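Local coordinates for protein endo-beta-1,4-glucanase (Ampullaria crossean, PDB 5XBU) that probably hydrolyses internal beta-1,4-glycosidic bonds of cellulose, as a family 45 endoglucanase built on a double-psi beta-barrel, at residues 27-32 with 149-154; 53-58 with 168-173; 76-81 with 173-178. All coordinates share one frame; numbering follows the deposited sequence. Where two conformers were deposited one is given.

Interaction 1. Residues 27-32 with 149-154; sequences TTRYVD and QVEALH
R29 and E151 form the direct polar link between strand residues 27-30 and the helix-like turns at 149-154. Q149 NE2 donates to the carbonyls of L53 and K55, tying this turn to the 53-58 segment. V150 follows with its CB directed at the strand; its CA is 7.2 Å from R29 CA, the nearest CA pair here, while its side chain lies against L143. The amides of V150 and E151 both bind OD1 of D145, just past strand 140-144. E151 then lifts its carboxylate: CG is anti to the backbone N (chi1 176°), and the bend at chi2 folds the acid back toward the arginine. In the R29 conformer described, one of two modelled, R29 NH2 donates to E151 OE1 at 2.9 Å with an N-H...O angle of 156°; the salt bridge may not persist in the other. The N-H meets OE1 nearly along its C-O bond, the oxygen lies at the guanidinium edge, slightly out of its plane, and the carboxylate and guanidinium planes are 20° apart. R29 NH1 is 3.9 Å from E151 OE1, so a single N-H makes this exposed bridge. D145 OD2 adds only a long, weak ion pair. H154 N bonds to E151 O (2.9 Å). The arrangement, a connection after strand 140-144 folding back over its parallel neighbour 22-30, fits the double-psi beta-barrel of this family.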
loop_
_atom_site.group_PDB
_atom_site.type_symbol
_atom_site.label_atom_id
_atom_site.label_comp_id
_atom_site.label_asym_id
_atom_site.label_seq_id
_atom_site.Cartn_x
_atom_site.Cartn_y
_atom_site.Cartn_z
ATOM N N THR A 27 2.893 -6.018 3.336
ATOM C CA THR A 27 2.478 -5.934 1.954
ATOM C C THR A 27 1.862 -7.255 1.522
ATOM O O THR A 27 2.209 -8.321 2.019
ATOM C CB THR A 27 3.631 -5.544 0.995
ATOM O OG1 THR A 27 4.539 -6.639 0.818
ATOM C CG2 THR A 27 4.397 -4.315 1.416
ATOM N N THR A 28 0.960 -7.160 0.541
ATOM C CA THR A 28 0.436 -8.291 -0.214
ATOM C C THR A 28 0.366 -7.856 -1.675
ATOM O O THR A 28 0.715 -6.720 -2.020
ATOM C CB THR A 28 -0.929 -8.777 0.313
ATOM O OG1 THR A 28 -1.838 -7.682 0.416
ATOM C CG2 THR A 28 -0.834 -9.480 1.663
ATOM N N ARG A 29 -0.110 -8.737 -2.542
ATOM C CA ARG A 29 -0.371 -8.370 -3.922
ATOM C C ARG A 29 -1.818 -8.694 -4.243
ATOM O O ARG A 29 -2.414 -9.595 -3.639
ATOM C CB ARG A 29 0.599 -9.055 -4.892
ATOM C CG ARG A 29 0.714 -10.569 -4.723
ATOM C CD ARG A 29 1.796 -11.149 -5.632
ATOM N NE ARG A 29 2.587 -12.226 -5.065
ATOM C CZ ARG A 29 3.367 -12.999 -5.804
ATOM N NH1 ARG A 29 4.095 -13.966 -5.257
ATOM N NH2 ARG A 29 3.389 -12.807 -7.115
ATOM N N TYR A 30 -2.383 -7.932 -5.174
ATOM C CA TYR A 30 -3.759 -8.129 -5.567
ATOM C C TYR A 30 -3.909 -7.897 -7.042
ATOM O O TYR A 30 -3.082 -7.238 -7.684
ATOM C CB TYR A 30 -4.715 -7.253 -4.794
ATOM C CG TYR A 30 -4.861 -5.806 -5.254
ATOM C CD1 TYR A 30 -3.872 -4.862 -5.036
ATOM C CD2 TYR A 30 -6.033 -5.388 -5.907
ATOM C CE1 TYR A 30 -4.052 -3.543 -5.406
ATOM C CE2 TYR A 30 -6.215 -4.056 -6.301
ATOM C CZ TYR A 30 -5.219 -3.148 -6.024
ATOM O OH TYR A 30 -5.441 -1.843 -6.406
ATOM N N VAL A 31 -5.045 -8.414 -7.510
ATOM C CA VAL A 31 -5.557 -8.310 -8.857
ATOM C C VAL A 31 -7.085 -8.288 -8.767
ATOM O O VAL A 31 -7.678 -9.042 -7.989
ATOM C CB VAL A 31 -5.047 -9.590 -9.537
ATOM C CG1 VAL A 31 -6.172 -10.471 -10.012
ATOM C CG2 VAL A 31 -3.985 -9.272 -10.507
ATOM N N ASP A 32 -7.740 -7.412 -9.544
ATOM C CA ASP A 32 -9.211 -7.409 -9.586
ATOM C C ASP A 32 -9.788 -6.651 -10.778
ATOM O O ASP A 32 -10.997 -6.688 -11.023
ATOM C CB ASP A 32 -9.840 -6.922 -8.267
ATOM C CG ASP A 32 -9.609 -5.433 -7.991
ATOM O OD1 ASP A 32 -9.160 -4.682 -8.882
ATOM O OD2 ASP A 32 -9.882 -5.012 -6.844
ATOM N N GLN A 149 3.923 -7.031 -12.305
ATOM C CA GLN A 149 4.950 -6.059 -11.939
ATOM C C GLN A 149 5.523 -6.302 -10.551
ATOM O O GLN A 149 6.678 -5.925 -10.278
ATOM C CB GLN A 149 4.411 -4.633 -12.058
ATOM C CG GLN A 149 3.192 -4.249 -11.174
ATOM C CD GLN A 149 1.855 -4.488 -11.872
ATOM O OE1 GLN A 149 1.561 -5.586 -12.359
ATOM N NE2 GLN A 149 1.036 -3.439 -11.940
ATOM N N VAL A 150 4.745 -6.918 -9.655
ATOM C CA VAL A 150 5.270 -7.287 -8.333
ATOM C C VAL A 150 5.998 -8.612 -8.426
ATOM O O VAL A 150 7.049 -8.793 -7.805
ATOM C CB VAL A 150 4.165 -7.304 -7.262
ATOM C CG1 VAL A 150 4.774 -7.574 -5.895
ATOM C CG2 VAL A 150 3.452 -5.971 -7.261
ATOM N N GLU A 151 5.490 -9.552 -9.238
ATOM C CA GLU A 151 6.222 -10.783 -9.504
ATOM C C GLU A 151 7.609 -10.470 -10.039
ATOM O O GLU A 151 8.578 -11.150 -9.681
ATOM C CB GLU A 151 5.441 -11.633 -10.508
ATOM C CG GLU A 151 6.157 -12.900 -10.943
ATOM C CD GLU A 151 6.312 -13.912 -9.822
ATOM O OE1 GLU A 151 5.565 -13.803 -8.822
ATOM O OE2 GLU A 151 7.181 -14.808 -9.943
ATOM N N ALA A 152 7.731 -9.437 -10.883
ATOM C CA ALA A 152 9.027 -9.054 -11.450
ATOM C C ALA A 152 10.006 -8.517 -10.411
ATOM O O ALA A 152 11.222 -8.563 -10.644
ATOM C CB ALA A 152 8.842 -8.018 -12.556
ATOM N N LEU A 153 9.499 -7.981 -9.290
ATOM C CA LEU A 153 10.321 -7.621 -8.143
ATOM C C LEU A 153 10.708 -8.842 -7.316
ATOM O O LEU A 153 11.594 -8.736 -6.462
ATOM C CB LEU A 153 9.558 -6.647 -7.214
ATOM C CG LEU A 153 9.096 -5.319 -7.819
ATOM C CD1 LEU A 153 8.180 -4.605 -6.856
ATOM C CD2 LEU A 153 10.262 -4.424 -8.205
ATOM N N HIS A 154 10.006 -9.966 -7.503
ATOM C CA HIS A 154 10.146 -11.172 -6.682
ATOM C C HIS A 154 9.792 -10.900 -5.229
ATOM O O HIS A 154 10.388 -11.455 -4.305
ATOM C CB HIS A 154 11.509 -11.826 -6.836
ATOM C CG HIS A 154 11.840 -12.103 -8.258
ATOM N ND1 HIS A 154 11.121 -12.993 -9.023
ATOM C CD2 HIS A 154 12.737 -11.530 -9.093
ATOM C CE1 HIS A 154 11.604 -13.009 -10.250
ATOM N NE2 HIS A 154 12.587 -12.128 -10.321
#

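Interaction 2. Residues 53-58 with 168-173; sequences LQKHVT and PGDLQA
Where helix 169-175 begins, it packs beside the link between helix 50-54 and strand 57-60, and K55 of that link touches both D170 and L171. K55 is the first residue to leave helical backbone angles after its helix, and its CB bond is directed toward the other segment. Beyond CG the chain is fully extended (chi2 -164°, with chi3 and chi4 also near 180°), which carries the ammonium across to the helix. K55 NZ meets D170 OD2 at 2.8 Å in a salt bridge, using the lone pair on the side away from OD1. N174 OD1 is a second acceptor for NZ, so the ammonium bridges the carboxylate of D170 and the amide oxygen of N174, one helical turn on. The aliphatic part of the same side chain makes an apolar contact: K55 CD is 3.9 Å from L171 CD2, the two side chains running past one another in opposite directions. L171 also lies on M107, so it packs the helix against strand 104-108 of the double-psi beta-barrel. L171 CD1 is 4.4 Å from H56 O. H56 centres an inverse gamma turn, marked by a weak bond of 3.1 Å from V57 N to K55 O, and this bend redirects the chain into strand 57-60. On the opposing segment P168 occupies the N-cap position, and its carbonyl O accepts from Q172 N at 2.9 Å.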
loop_
_atom_site.group_PDB
_atom_site.type_symbol
_atom_site.label_atom_id
_atom_site.label_comp_id
_atom_site.label_asym_id
_atom_site.label_seq_id
_atom_site.Cartn_x
_atom_site.Cartn_y
_atom_site.Cartn_z
ATOM N N LEU A 53 -3.134 -0.451 -14.145
ATOM C CA LEU A 53 -2.945 -1.891 -14.053
ATOM C C LEU A 53 -1.491 -2.303 -14.200
ATOM O O LEU A 53 -1.136 -3.418 -13.809
ATOM C CB LEU A 53 -3.771 -2.582 -15.160
ATOM C CG LEU A 53 -5.274 -2.436 -14.993
ATOM C CD1 LEU A 53 -5.979 -3.099 -16.144
ATOM C CD2 LEU A 53 -5.761 -3.014 -13.654
ATOM N N GLN A 54 -0.648 -1.433 -14.764
ATOM C CA GLN A 54 0.706 -1.790 -15.183
ATOM C C GLN A 54 1.804 -1.302 -14.246
ATOM O O GLN A 54 2.876 -1.931 -14.184
ATOM C CB GLN A 54 0.994 -1.186 -16.564
ATOM C CG GLN A 54 0.147 -1.734 -17.676
ATOM C CD GLN A 54 0.151 -0.839 -18.898
ATOM O OE1 GLN A 54 0.482 0.343 -18.832
ATOM N NE2 GLN A 54 -0.229 -1.409 -20.038
ATOM N N LYS A 55 1.603 -0.158 -13.611
ATOM C CA LYS A 55 2.659 0.539 -12.883
ATOM C C LYS A 55 2.694 0.119 -11.426
ATOM O O LYS A 55 1.936 -0.750 -11.005
ATOM C CB LYS A 55 2.528 2.039 -13.054
ATOM C CG LYS A 55 2.830 2.495 -14.470
ATOM C CD LYS A 55 3.078 3.992 -14.509
ATOM C CE LYS A 55 3.431 4.461 -15.866
ATOM N NZ LYS A 55 3.828 5.885 -15.819
ATOM N N HIS A 56 3.625 0.714 -10.673
ATOM C CA HIS A 56 3.761 0.464 -9.244
ATOM C C HIS A 56 2.716 1.317 -8.524
ATOM O O HIS A 56 2.963 2.472 -8.159
ATOM C CB HIS A 56 5.162 0.836 -8.797
ATOM C CG HIS A 56 6.211 -0.034 -9.353
ATOM N ND1 HIS A 56 7.458 0.441 -9.688
ATOM C CD2 HIS A 56 6.233 -1.366 -9.613
ATOM C CE1 HIS A 56 8.194 -0.556 -10.173
ATOM N NE2 HIS A 56 7.474 -1.664 -10.131
ATOM N N VAL A 57 1.546 0.715 -8.350
ATOM C CA VAL A 57 0.422 1.355 -7.691
ATOM C C VAL A 57 -0.074 0.439 -6.573
ATOM O O VAL A 57 0.137 -0.784 -6.577
ATOM C CB VAL A 57 -0.686 1.741 -8.707
ATOM C CG1 VAL A 57 -0.159 2.804 -9.662
ATOM C CG2 VAL A 57 -1.253 0.534 -9.449
ATOM N N THR A 58 -0.718 1.058 -5.591
ATOM C CA THR A 58 -1.106 0.373 -4.383
ATOM C C THR A 58 -2.506 0.778 -3.917
ATOM O O THR A 58 -2.985 1.892 -4.155
ATOM C CB THR A 58 -0.046 0.602 -3.273
ATOM O OG1 THR A 58 -0.360 -0.131 -2.094
ATOM C CG2 THR A 58 0.143 2.061 -2.865
ATOM N N PRO A 168 7.346 10.344 -8.445
ATOM C CA PRO A 168 8.081 10.515 -9.688
ATOM C C PRO A 168 7.195 11.215 -10.716
ATOM O O PRO A 168 5.964 11.099 -10.699
ATOM C CB PRO A 168 8.397 9.071 -10.081
ATOM C CG PRO A 168 8.426 8.305 -8.727
ATOM C CD PRO A 168 7.268 8.931 -8.035
ATOM N N GLY A 169 7.839 11.937 -11.636
ATOM C CA GLY A 169 7.082 12.789 -12.539
ATOM C C GLY A 169 6.082 12.036 -13.398
ATOM O O GLY A 169 4.997 12.536 -13.684
ATOM N N ASP A 170 6.430 10.825 -13.828
ATOM C CA ASP A 170 5.494 10.085 -14.666
ATOM C C ASP A 170 4.239 9.707 -13.891
ATOM O O ASP A 170 3.129 9.772 -14.430
ATOM C CB ASP A 170 6.147 8.839 -15.252
ATOM C CG ASP A 170 6.528 7.826 -14.192
ATOM O OD1 ASP A 170 7.346 8.166 -13.315
ATOM O OD2 ASP A 170 6.018 6.688 -14.247
ATOM N N LEU A 171 4.396 9.317 -12.622
ATOM C CA LEU A 171 3.248 8.953 -11.798
ATOM C C LEU A 171 2.417 10.176 -11.465
ATOM O O LEU A 171 1.184 10.109 -11.453
ATOM C CB LEU A 171 3.718 8.221 -10.537
ATOM C CG LEU A 171 4.150 6.777 -10.779
ATOM C CD1 LEU A 171 4.860 6.224 -9.560
ATOM C CD2 LEU A 171 2.970 5.912 -11.152
ATOM N N GLN A 172 3.082 11.298 -11.228
ATOM C CA GLN A 172 2.366 12.539 -10.963
ATOM C C GLN A 172 1.509 12.943 -12.160
ATOM O O GLN A 172 0.362 13.386 -12.002
ATOM C CB GLN A 172 3.385 13.615 -10.616
ATOM C CG GLN A 172 2.786 14.906 -10.159
ATOM C CD GLN A 172 2.559 14.932 -8.664
ATOM O OE1 GLN A 172 2.612 13.903 -7.989
ATOM N NE2 GLN A 172 2.315 16.120 -8.138
ATOM N N ALA A 173 2.047 12.777 -13.372
ATOM C CA ALA A 173 1.284 13.078 -14.576
ATOM C C ALA A 173 0.137 12.098 -14.773
ATOM O O ALA A 173 -0.962 12.494 -15.177
ATOM C CB ALA A 173 2.209 13.112 -15.793
#

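Interaction 3. Residues 76-81 with 173-178; sequences KNCGKC and ANYQQC
The Y175 ring lies flat over the backbone of G79: G79 CA stands 3.5 Å from the ring centroid and only 6° off the ring normal, a CH-pi contact centred on one face. With chi1 at -172°, the Y175 side chain is turned away from its backbone N and carries the ring out from helix 169-175 to the loop. Its hydroxyl passes beyond the glycine to C78, where OH is 3.2 Å from C78 CB. The loop is a type II beta turn from N77 to K80, closed by K80 N to N77 O at 3.1 Å, with G79 at its third position. There the positive phi (+80°) favours glycine, and the ring leaves no room for a CB, which would fall 2.5 Å from Y175 CE2. C78 is also joined to C38 by a disulfide. A water lies 2.6 Å from Y175 OH and donates a weak bond to C78 O. With an alanine in place of Y175, the turn would probably lose its cover over G79, and the water its phenolic partner. Within the turn, K80 NZ reaches N77 OD1 (2.9 Å), approaching from above the carbonyl plane, and pairs also with E164.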
loop_
_atom_site.group_PDB
_atom_site.type_symbol
_atom_site.label_atom_id
_atom_site.label_comp_id
_atom_site.label_asym_id
_atom_site.label_seq_id
_atom_site.Cartn_x
_atom_site.Cartn_y
_atom_site.Cartn_z
ATOM N N LYS A 76 -8.342 10.849 1.271
ATOM C CA LYS A 76 -7.407 11.946 1.433
ATOM C C LYS A 76 -6.055 11.649 0.814
ATOM O O LYS A 76 -5.417 12.551 0.273
ATOM C CB LYS A 76 -7.240 12.291 2.913
ATOM C CG LYS A 76 -8.491 12.800 3.598
ATOM C CD LYS A 76 -8.834 14.186 3.193
ATOM C CE LYS A 76 -10.010 14.603 4.014
ATOM N NZ LYS A 76 -9.775 14.235 5.424
ATOM N N ASN A 77 -5.577 10.400 0.920
ATOM C CA ASN A 77 -4.241 10.065 0.458
ATOM C C ASN A 77 -4.189 9.475 -0.944
ATOM O O ASN A 77 -3.130 9.010 -1.376
ATOM C CB ASN A 77 -3.500 9.236 1.498
ATOM C CG ASN A 77 -3.051 10.099 2.674
ATOM O OD1 ASN A 77 -2.671 11.268 2.494
ATOM N ND2 ASN A 77 -3.099 9.532 3.877
ATOM N N CYS A 78 -5.275 9.600 -1.714
ATOM C CA CYS A 78 -5.191 9.309 -3.143
ATOM C C CYS A 78 -4.093 10.145 -3.769
ATOM O O CYS A 78 -3.980 11.346 -3.514
ATOM C CB CYS A 78 -6.517 9.621 -3.837
ATOM S SG CYS A 78 -7.787 8.390 -3.685
ATOM N N GLY A 79 -3.300 9.502 -4.636
ATOM C CA GLY A 79 -2.257 10.187 -5.346
ATOM C C GLY A 79 -0.985 10.418 -4.576
ATOM O O GLY A 79 -0.007 10.915 -5.160
ATOM N N LYS A 80 -0.929 10.045 -3.300
ATOM C CA LYS A 80 0.344 10.076 -2.579
ATOM C C LYS A 80 1.223 8.947 -3.070
ATOM O O LYS A 80 0.739 7.930 -3.545
ATOM C CB LYS A 80 0.138 9.880 -1.062
ATOM C CG LYS A 80 -0.626 10.982 -0.363
ATOM C CD LYS A 80 0.234 12.231 -0.286
ATOM C CE LYS A 80 -0.355 13.252 0.678
ATOM N NZ LYS A 80 -0.299 12.823 2.135
ATOM N N CYS A 81 2.527 9.129 -2.933
ATOM C CA CYS A 81 3.480 8.069 -3.208
ATOM C C CYS A 81 4.196 7.659 -1.928
ATOM O O CYS A 81 4.462 8.472 -1.032
ATOM C CB CYS A 81 4.501 8.496 -4.264
ATOM S SG CYS A 81 3.750 8.526 -5.921
ATOM N N ALA A 173 2.047 12.777 -13.372
ATOM C CA ALA A 173 1.284 13.078 -14.576
ATOM C C ALA A 173 0.137 12.098 -14.773
ATOM O O ALA A 173 -0.962 12.494 -15.177
ATOM C CB ALA A 173 2.209 13.112 -15.793
ATOM N N ASN A 174 0.381 10.808 -14.516
ATOM C CA ASN A 174 -0.697 9.826 -14.570
ATOM C C ASN A 174 -1.840 10.234 -13.650
ATOM O O ASN A 174 -3.015 10.182 -14.027
ATOM C CB ASN A 174 -0.193 8.446 -14.111
ATOM C CG ASN A 174 0.712 7.718 -15.102
ATOM O OD1 ASN A 174 1.615 7.011 -14.669
ATOM N ND2 ASN A 174 0.446 7.814 -16.395
ATOM N N TYR A 175 -1.511 10.614 -12.408
ATOM C CA TYR A 175 -2.542 10.880 -11.411
ATOM C C TYR A 175 -3.441 12.047 -11.821
ATOM O O TYR A 175 -4.613 12.101 -11.441
ATOM C CB TYR A 175 -1.916 11.135 -10.020
ATOM C CG TYR A 175 -3.011 11.204 -8.982
ATOM C CD1 TYR A 175 -3.795 10.081 -8.702
ATOM C CD2 TYR A 175 -3.350 12.406 -8.370
ATOM C CE1 TYR A 175 -4.894 10.154 -7.859
ATOM C CE2 TYR A 175 -4.438 12.488 -7.492
ATOM C CZ TYR A 175 -5.196 11.364 -7.271
ATOM O OH TYR A 175 -6.296 11.442 -6.445
ATOM N N GLN A 176 -2.900 12.983 -12.595
ATOM C CA GLN A 176 -3.672 14.140 -13.036
ATOM C C GLN A 176 -4.919 13.750 -13.804
ATOM O O GLN A 176 -5.891 14.510 -13.820
ATOM C CB GLN A 176 -2.774 15.091 -13.825
ATOM C CG GLN A 176 -1.793 15.767 -12.889
ATOM C CD GLN A 176 -0.582 16.373 -13.540
ATOM O OE1 GLN A 176 -0.360 16.249 -14.740
ATOM N NE2 GLN A 176 0.220 17.049 -12.726
ATOM N N GLN A 177 -4.928 12.583 -14.439
ATOM C CA GLN A 177 -6.140 12.180 -15.130
ATOM C C GLN A 177 -7.102 11.362 -14.279
ATOM O O GLN A 177 -8.189 11.034 -14.764
ATOM C CB GLN A 177 -5.912 11.612 -16.523
ATOM C CG GLN A 177 -5.253 10.336 -16.472
ATOM C CD GLN A 177 -4.993 9.664 -17.851
ATOM O OE1 GLN A 177 -4.291 8.625 -17.926
ATOM N NE2 GLN A 177 -5.561 10.230 -18.928
ATOM N N CYS A 178 -6.764 11.070 -13.021
ATOM C CA CYS A 178 -7.726 10.429 -12.142
ATOM C C CYS A 178 -8.789 11.418 -11.700
ATOM O O CYS A 178 -8.526 12.602 -11.470
ATOM C CB CYS A 178 -7.024 9.867 -10.909
ATOM S SG CYS A 178 -5.679 8.697 -11.358
HETATM O O HOH W 1 -6.486 13.362 -4.662
#

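In the fold
From the N terminus, the chain lays down 27-32, 53-58 and 76-81 in turn, then returns through 149-154, 168-173 and 173-178 in the same order. Interaction 1 closes a loop of 116 residues, interaction 2 one of 109 and interaction 3 one of 91; each pair crosses and none nests. Interactions 1 and 2 touch through Q149. Interactions 2 and 3 share A173 and helix 169-175, with centres about 8 Å apart, whereas interactions 1 and 3 stay about 11 Å apart at their nearest atoms. Interaction 1 joins strand 22-30 to the loop after strand 140-144, while interactions 2 and 3 join the 50-58 link and the 76-81 loop to helix 169-175.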